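PDB 2Z5B: proteasome chaperone 3, which helps assemble the yeast 20S proteasome, pairing with the chaperone POC4 to bind proteasome precursors and promote formation of the alpha-ring. Local coordinates for residues Pro107-Pro110 and Val111-Gln115; Glu118-Arg122 and Val123-Glu127; Asn161-Gly164 and Lys165-Val169. One frame throughout, in Å; residues are numbered along the deposited sequence.

Contact 1 (Pro107-Pro110 and Val111-Gln115)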
loop_
_atom_site.group_PDB
_atom_site.type_symbol
_atom_site.label_atom_id
_atom_site.label_comp_id
_atom_site.label_asym_id
_atom_site.label_seq_id
_atom_site.Cartn_x
_atom_site.Cartn_y
_atom_site.Cartn_z
ATOM N N PRO B 107 -5.336 3.593 -20.010
ATOM C CA PRO B 107 -5.694 5.017 -20.032
ATOM C C PRO B 107 -6.483 5.462 -18.795
ATOM O O PRO B 107 -6.443 6.633 -18.437
ATOM C CB PRO B 107 -6.563 5.148 -21.288
ATOM C CG PRO B 107 -7.059 3.767 -21.567
ATOM C CD PRO B 107 -5.943 2.857 -21.135
ATOM N N LYS B 108 -7.188 4.537 -18.149
ATOM C CA LYS B 108 -8.010 4.893 -16.989
ATOM C C LYS B 108 -7.209 5.042 -15.695
ATOM O O LYS B 108 -7.706 5.632 -14.739
ATOM C CB LYS B 108 -9.177 3.913 -16.788
ATOM C CG LYS B 108 -10.196 3.871 -17.929
ATOM C CD LYS B 108 -9.898 2.754 -18.944
ATOM C CE LYS B 108 -10.155 1.346 -18.369
ATOM N NZ LYS B 108 -9.551 0.258 -19.217
ATOM N N VAL B 109 -5.980 4.527 -15.661
ATOM C CA VAL B 109 -5.160 4.568 -14.433
ATOM C C VAL B 109 -4.645 5.965 -14.025
ATOM O O VAL B 109 -4.937 6.414 -12.911
ATOM C CB VAL B 109 -4.007 3.510 -14.440
ATOM C CG1 VAL B 109 -2.974 3.830 -13.367
ATOM C CG2 VAL B 109 -4.571 2.120 -14.228
ATOM N N PRO B 110 -3.891 6.663 -14.910
ATOM C CA PRO B 110 -3.434 7.997 -14.514
ATOM C C PRO B 110 -4.579 8.952 -14.168
ATOM O O PRO B 110 -4.362 9.930 -13.447
ATOM C CB PRO B 110 -2.686 8.509 -15.757
ATOM C CG PRO B 110 -3.157 7.648 -16.880
ATOM C CD PRO B 110 -3.411 6.312 -16.261
ATOM N N VAL B 111 -5.780 8.676 -14.678
ATOM C CA VAL B 111 -6.930 9.510 -14.332
ATOM C C VAL B 111 -7.358 9.235 -12.884
ATOM O O VAL B 111 -7.481 10.168 -12.087
ATOM C CB VAL B 111 -8.105 9.420 -15.372
ATOM C CG1 VAL B 111 -7.559 9.252 -16.793
ATOM C CG2 VAL B 111 -9.096 8.324 -15.044
ATOM N N VAL B 112 -7.530 7.954 -12.555
ATOM C CA VAL B 112 -7.909 7.521 -11.212
ATOM C C VAL B 112 -6.871 7.975 -10.189
ATOM O O VAL B 112 -7.214 8.597 -9.182
ATOM C CB VAL B 112 -8.113 5.986 -11.152
ATOM C CG1 VAL B 112 -8.275 5.520 -9.723
ATOM C CG2 VAL B 112 -9.330 5.582 -11.969
ATOM N N CYS B 113 -5.603 7.683 -10.479
ATOM C CA CYS B 113 -4.475 8.038 -9.606
ATOM C C CYS B 113 -4.327 9.519 -9.315
ATOM O O CYS B 113 -4.086 9.900 -8.166
ATOM C CB CYS B 113 -3.171 7.481 -10.174
ATOM S SG CYS B 113 -3.105 5.719 -10.110
ATOM N N VAL B 114 -4.464 10.363 -10.342
ATOM C CA VAL B 114 -4.361 11.806 -10.135
ATOM C C VAL B 114 -5.530 12.307 -9.294
ATOM O O VAL B 114 -5.358 13.180 -8.448
ATOM C CB VAL B 114 -4.266 12.589 -11.477
ATOM C CG1 VAL B 114 -4.769 14.027 -11.324
ATOM C CG2 VAL B 114 -2.835 12.564 -12.004
ATOM N N GLN B 115 -6.713 11.745 -9.524
ATOM C CA GLN B 115 -7.908 12.183 -8.800
ATOM C C GLN B 115 -7.769 11.798 -7.336
ATOM O O GLN B 115 -8.052 12.606 -6.439
ATOM C CB GLN B 115 -9.187 11.615 -9.428
ATOM C CG GLN B 115 -9.622 12.324 -10.751
ATOM C CD GLN B 115 -9.881 13.819 -10.586
ATOM O OE1 GLN B 115 -10.267 14.295 -9.507
ATOM N NE2 GLN B 115 -9.654 14.570 -11.655
#
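Val109 and Cys113 lie one turn apart on the same flank of a helix, and their side chains meet along it: the CG1 methyl of Val109 comes within 3.8 Å of Cys113 SG. The methyl gets there because Val109 holds CG1 trans to its own backbone N (chi1 164°), while Cys113 swings SG to the side of its backbone N, back down the helix toward the valine. Beneath this apolar pair runs the backbone bond from Cys113 N to Val109 O, 2.8 Å long and almost straight.

This is the first turn of helix 109-124, which lies on the mixed beta-sheet of the chaperone. Val109 and Cys113 both pack on Tyr52 of strand 50-56, and Cys113 also reaches Val97 of strand 95-99.

Val111 is turned differently. With CG1 at chi1 -35°, CG2 falls between the backbone N and the carbonyl carbon, which brings it to 3.0 Å from Lys108 O, a tight approach, while CG1 lies 3.3 Å from Pro107 O. Lys108 O also accepts Val112 N, at 3.2 Å. Pro110, with no N-H to give, still offers its carbonyl: Val114 N reaches Pro110 O at 3.1 Å, and Val114 CG2 rests against the same oxygen. The Lys108 chain leads away from the turn, its NZ forming a salt bridge with Asp106.

Contact 2 (Glu118-Arg122 and Val123-Glu127)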
loop_
_atom_site.group_PDB
_atom_site.type_symbol
_atom_site.label_atom_id
_atom_site.label_comp_id
_atom_site.label_asym_id
_atom_site.label_seq_id
_atom_site.Cartn_x
_atom_site.Cartn_y
_atom_site.Cartn_z
ATOM N N GLU B 118 -5.145 14.185 -5.895
ATOM C CA GLU B 118 -5.708 15.509 -5.649
ATOM C C GLU B 118 -6.643 15.526 -4.435
ATOM O O GLU B 118 -6.664 16.489 -3.676
ATOM C CB GLU B 118 -6.390 16.053 -6.913
ATOM C CG GLU B 118 -5.391 16.713 -7.878
ATOM C CD GLU B 118 -4.687 17.917 -7.259
ATOM O OE1 GLU B 118 -5.280 19.009 -7.209
ATOM O OE2 GLU B 118 -3.535 17.789 -6.812
ATOM N N LEU B 119 -7.391 14.446 -4.246
ATOM C CA LEU B 119 -8.255 14.308 -3.072
ATOM C C LEU B 119 -7.411 14.419 -1.800
ATOM O O LEU B 119 -7.721 15.190 -0.879
ATOM C CB LEU B 119 -9.025 12.971 -3.124
ATOM C CG LEU B 119 -10.062 12.704 -2.024
ATOM C CD1 LEU B 119 -11.263 13.637 -2.147
ATOM C CD2 LEU B 119 -10.510 11.255 -2.048
ATOM N N TYR B 120 -6.322 13.658 -1.764
ATOM C CA TYR B 120 -5.395 13.711 -0.633
ATOM C C TYR B 120 -4.831 15.111 -0.379
ATOM O O TYR B 120 -4.868 15.591 0.751
ATOM C CB TYR B 120 -4.288 12.669 -0.797
ATOM C CG TYR B 120 -4.664 11.353 -0.172
ATOM C CD1 TYR B 120 -4.516 11.148 1.205
ATOM C CD2 TYR B 120 -5.206 10.332 -0.939
ATOM C CE1 TYR B 120 -4.884 9.936 1.800
ATOM C CE2 TYR B 120 -5.575 9.120 -0.359
ATOM C CZ TYR B 120 -5.407 8.930 1.000
ATOM O OH TYR B 120 -5.775 7.736 1.548
ATOM N N ARG B 121 -4.361 15.772 -1.438
ATOM C CA ARG B 121 -3.760 17.114 -1.332
ATOM C C ARG B 121 -4.720 18.225 -0.901
ATOM O O ARG B 121 -4.402 19.012 -0.009
ATOM C CB ARG B 121 -3.079 17.517 -2.640
ATOM C CG ARG B 121 -2.033 16.522 -3.103
ATOM C CD ARG B 121 -0.994 17.151 -3.994
ATOM N NE ARG B 121 -0.059 17.996 -3.257
ATOM C CZ ARG B 121 1.011 18.567 -3.801
ATOM N NH1 ARG B 121 1.290 18.377 -5.090
ATOM N NH2 ARG B 121 1.808 19.321 -3.056
ATOM N N ARG B 122 -5.884 18.285 -1.537
ATOM C CA ARG B 122 -6.798 19.413 -1.366
ATOM C C ARG B 122 -7.811 19.213 -0.237
ATOM O O ARG B 122 -8.272 20.181 0.375
ATOM C CB ARG B 122 -7.517 19.710 -2.686
ATOM C CG ARG B 122 -6.575 19.904 -3.884
ATOM C CD ARG B 122 -7.304 20.429 -5.115
ATOM N NE ARG B 122 -8.293 19.484 -5.645
ATOM C CZ ARG B 122 -8.371 19.084 -6.915
ATOM N NH1 ARG B 122 -7.526 19.548 -7.826
ATOM N NH2 ARG B 122 -9.306 18.218 -7.280
ATOM N N VAL B 123 -8.149 17.955 0.042
ATOM C CA VAL B 123 -9.211 17.632 0.994
ATOM C C VAL B 123 -8.706 16.899 2.244
ATOM O O VAL B 123 -8.773 17.445 3.348
ATOM C CB VAL B 123 -10.349 16.827 0.309
ATOM C CG1 VAL B 123 -11.422 16.396 1.318
ATOM C CG2 VAL B 123 -10.964 17.630 -0.827
ATOM N N ILE B 124 -8.196 15.680 2.073
ATOM C CA ILE B 124 -7.896 14.798 3.209
ATOM C C ILE B 124 -6.805 15.354 4.122
ATOM O O ILE B 124 -6.965 15.402 5.341
ATOM C CB ILE B 124 -7.552 13.359 2.738
ATOM C CG1 ILE B 124 -8.772 12.739 2.055
ATOM C CG2 ILE B 124 -7.095 12.500 3.915
ATOM C CD1 ILE B 124 -8.433 11.756 0.984
ATOM N N LEU B 125 -5.698 15.763 3.525
ATOM C CA LEU B 125 -4.667 16.485 4.254
ATOM C C LEU B 125 -4.936 17.997 4.063
ATOM O O LEU B 125 -4.779 18.511 2.949
ATOM C CB LEU B 125 -3.276 16.087 3.722
ATOM C CG LEU B 125 -2.993 14.606 3.389
ATOM C CD1 LEU B 125 -1.958 14.468 2.276
ATOM C CD2 LEU B 125 -2.553 13.804 4.617
ATOM N N PRO B 126 -5.413 18.708 5.110
ATOM C CA PRO B 126 -5.910 18.319 6.431
ATOM C C PRO B 126 -7.442 18.243 6.462
ATOM O O PRO B 126 -8.103 18.848 5.623
ATOM C CB PRO B 126 -5.436 19.472 7.321
ATOM C CG PRO B 126 -5.354 20.668 6.399
ATOM C CD PRO B 126 -5.429 20.176 4.968
ATOM N N GLU B 127 -8.001 17.516 7.427
ATOM C CA GLU B 127 -9.450 17.323 7.471
ATOM C C GLU B 127 -10.181 18.491 8.137
ATOM O O GLU B 127 -10.842 19.294 7.465
ATOM C CB GLU B 127 -9.804 15.989 8.143
ATOM C CG GLU B 127 -9.849 14.801 7.176
ATOM C CD GLU B 127 -11.170 14.702 6.424
ATOM O OE1 GLU B 127 -11.181 14.906 5.188
ATOM O OE2 GLU B 127 -12.202 14.428 7.076
#
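Ile124 sets its CD1 methyl squarely over the Tyr120 ring, 3.8 Å from the ring centroid and only 4° off the normal, a CH-pi contact. The same CD1 touches Leu119 CG at 3.5 Å, which places it between leucine and ring. Ile124 CG2, trans to the backbone N (chi1 -64° for CG1), leans on the CD1-CE1 side of the ring. Leu125 CD1 lies at the ring edge, near its plane. Ile173 of helix 162-176 touches both Leu119 and Tyr120, and Leu40 of strand 38-44 also meets the tyrosine. An alanine in place of Tyr120 would probably leave Ile124 CD1 without its aromatic floor and open a gap between the helix and the sheet.

Farther out, Leu119 O accepts two backbone N-H groups, from Val123 N at 2.9 Å and Ile124 N at 3.0 Å, which arrive from opposite faces of its carbonyl plane. Leu125 N bonds to Tyr120 O at 2.9 Å in the carbonyl plane. At the outer edge, the pairing of Glu118 with Arg122 is doubtful, because their charged ends are modelled too close together. Bonds from Ile124 and Leu125 to residues five back mark a wider, pi-type turn closing the C-terminal end of helix 109-124.

Contact 3 (Asn161-Gly164 and Lys165-Val169); sequences NDFG and KLVFV
Over one face of the Phe163 ring lies the CG2 methyl of Val167, one turn further along the helix. It stands 3.6 Å from Phe163 CE2 and is displaced from the middle of the ring toward the rim, with the direction from the centroid to CG2 tilted 21° from the normal; this is an off-centre CH-pi contact. Both torsions contribute to it. Phe163 carries CG trans to its backbone N (chi1 -170°), and Val167 keeps CG1 trans in the same sense, which leaves CG2 beside the backbone N and directed back toward the ring. That methyl also sits 3.2 Å from Phe163 O, so it bridges the ring and the carbonyl that accepts Val167 N at 2.9 Å.

The other first-turn bonds keep the same spacing: Lys165 N bonds to Asn161 O at 3.1 Å, and Leu166 N to Asp162 O at 3.0 Å. Phe168 N continues the series to Gly164 O. The aliphatic part of Lys165 starts against Asn161 O, with CB 3.4 Å from it, and the chain then bends so that NZ makes a weak hydrogen bond to Ile149 O. On another flank Leu166 faces helix 109-124, while Phe168 and Val169 reach Leu27 of strand 26-33. Asn161 occupies the N-cap position without a side-chain capping bond, and the whole forms the i to i+4 bonded N-terminal turn of helix 162-176, here at the surface.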
loop_
_atom_site.group_PDB
_atom_site.type_symbol
_atom_site.label_atom_id
_atom_site.label_comp_id
_atom_site.label_asym_id
_atom_site.label_seq_id
_atom_site.Cartn_x
_atom_site.Cartn_y
_atom_site.Cartn_z
ATOM N N ASN B 161 -18.750 2.059 -16.535
ATOM C CA ASN B 161 -19.588 3.019 -15.809
ATOM C C ASN B 161 -18.646 3.932 -15.015
ATOM O O ASN B 161 -18.783 4.104 -13.799
ATOM C CB ASN B 161 -20.555 2.274 -14.877
ATOM C CG ASN B 161 -21.712 3.146 -14.389
ATOM O OD1 ASN B 161 -21.706 4.374 -14.546
ATOM N ND2 ASN B 161 -22.709 2.506 -13.785
ATOM N N ASP B 162 -17.706 4.533 -15.737
ATOM C CA ASP B 162 -16.435 4.976 -15.161
ATOM C C ASP B 162 -16.459 6.201 -14.255
ATOM O O ASP B 162 -15.667 6.271 -13.312
ATOM C CB ASP B 162 -15.339 5.109 -16.237
ATOM C CG ASP B 162 -15.885 5.478 -17.621
ATOM O OD1 ASP B 162 -16.992 5.020 -18.003
ATOM O OD2 ASP B 162 -15.177 6.211 -18.355
ATOM N N PHE B 163 -17.344 7.159 -14.526
ATOM C CA PHE B 163 -17.422 8.334 -13.666
ATOM C C PHE B 163 -18.096 8.015 -12.342
ATOM O O PHE B 163 -17.610 8.432 -11.293
ATOM C CB PHE B 163 -18.120 9.509 -14.350
ATOM C CG PHE B 163 -18.000 10.798 -13.590
ATOM C CD1 PHE B 163 -16.804 11.514 -13.592
ATOM C CD2 PHE B 163 -19.073 11.291 -12.865
ATOM C CE1 PHE B 163 -16.686 12.700 -12.895
ATOM C CE2 PHE B 163 -18.964 12.482 -12.166
ATOM C CZ PHE B 163 -17.768 13.182 -12.178
ATOM N N GLY B 164 -19.211 7.282 -12.399
ATOM C CA GLY B 164 -19.932 6.864 -11.202
ATOM C C GLY B 164 -19.071 6.002 -10.294
ATOM O O GLY B 164 -19.076 6.165 -9.071
ATOM N N LYS B 165 -18.329 5.088 -10.907
ATOM C CA LYS B 165 -17.435 4.198 -10.176
ATOM C C LYS B 165 -16.249 4.979 -9.589
ATOM O O LYS B 165 -15.836 4.705 -8.459
ATOM C CB LYS B 165 -16.974 3.055 -11.076
ATOM C CG LYS B 165 -16.521 1.789 -10.345
ATOM C CD LYS B 165 -16.603 0.561 -11.266
ATOM C CE LYS B 165 -16.222 0.897 -12.709
ATOM N NZ LYS B 165 -16.216 -0.303 -13.592
ATOM N N LEU B 166 -15.729 5.957 -10.343
ATOM C CA LEU B 166 -14.665 6.836 -9.845
ATOM C C LEU B 166 -15.118 7.658 -8.644
ATOM O O LEU B 166 -14.411 7.735 -7.625
ATOM C CB LEU B 166 -14.133 7.770 -10.942
ATOM C CG LEU B 166 -13.090 8.808 -10.505
ATOM C CD1 LEU B 166 -11.804 8.119 -10.010
ATOM C CD2 LEU B 166 -12.772 9.793 -11.625
ATOM N N VAL B 167 -16.300 8.261 -8.758
ATOM C CA VAL B 167 -16.840 9.073 -7.682
ATOM C C VAL B 167 -17.078 8.247 -6.411
ATOM O O VAL B 167 -16.788 8.709 -5.322
ATOM C CB VAL B 167 -18.111 9.856 -8.131
ATOM C CG1 VAL B 167 -18.760 10.594 -6.960
ATOM C CG2 VAL B 167 -17.725 10.855 -9.213
ATOM N N PHE B 168 -17.608 7.040 -6.564
ATOM C CA PHE B 168 -17.861 6.164 -5.419
ATOM C C PHE B 168 -16.575 5.808 -4.667
ATOM O O PHE B 168 -16.542 5.861 -3.437
ATOM C CB PHE B 168 -18.560 4.878 -5.861
ATOM C CG PHE B 168 -18.826 3.921 -4.735
ATOM C CD1 PHE B 168 -19.916 4.118 -3.886
ATOM C CD2 PHE B 168 -17.992 2.831 -4.518
ATOM C CE1 PHE B 168 -20.174 3.232 -2.832
ATOM C CE2 PHE B 168 -18.239 1.938 -3.466
ATOM C CZ PHE B 168 -19.333 2.143 -2.634
ATOM N N VAL B 169 -15.540 5.412 -5.409
ATOM C CA VAL B 169 -14.246 5.093 -4.813
ATOM C C VAL B 169 -13.642 6.314 -4.113
ATOM O O VAL B 169 -13.138 6.188 -2.985
ATOM C CB VAL B 169 -13.251 4.470 -5.835
ATOM C CG1 VAL B 169 -11.873 4.249 -5.194
ATOM C CG2 VAL B 169 -13.793 3.142 -6.364
#

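Contacts 1 and 2 sit in series on helix 109-124, near its beginning and at its end, with their centres about 17 Å apart. Contact 3 opens the second long helix, 162-176, whose start lies beside the start of the first: the centres of contacts 1 and 3 are about 12 Å apart. They touch directly, Val112 CG2 packing at 4.0 Å on Leu166 CD1, and Gln115 CG at 4.1 Å on Leu166 CD2. Contacts 2 and 3 stay about 6 Å apart at their nearest atoms, although Leu119 and Tyr120 meet later residues of helix 162-176. Together they describe two neighbouring helices packed against the mixed sheet; the other chain of the assembly, probably POC4, touches none of these segments.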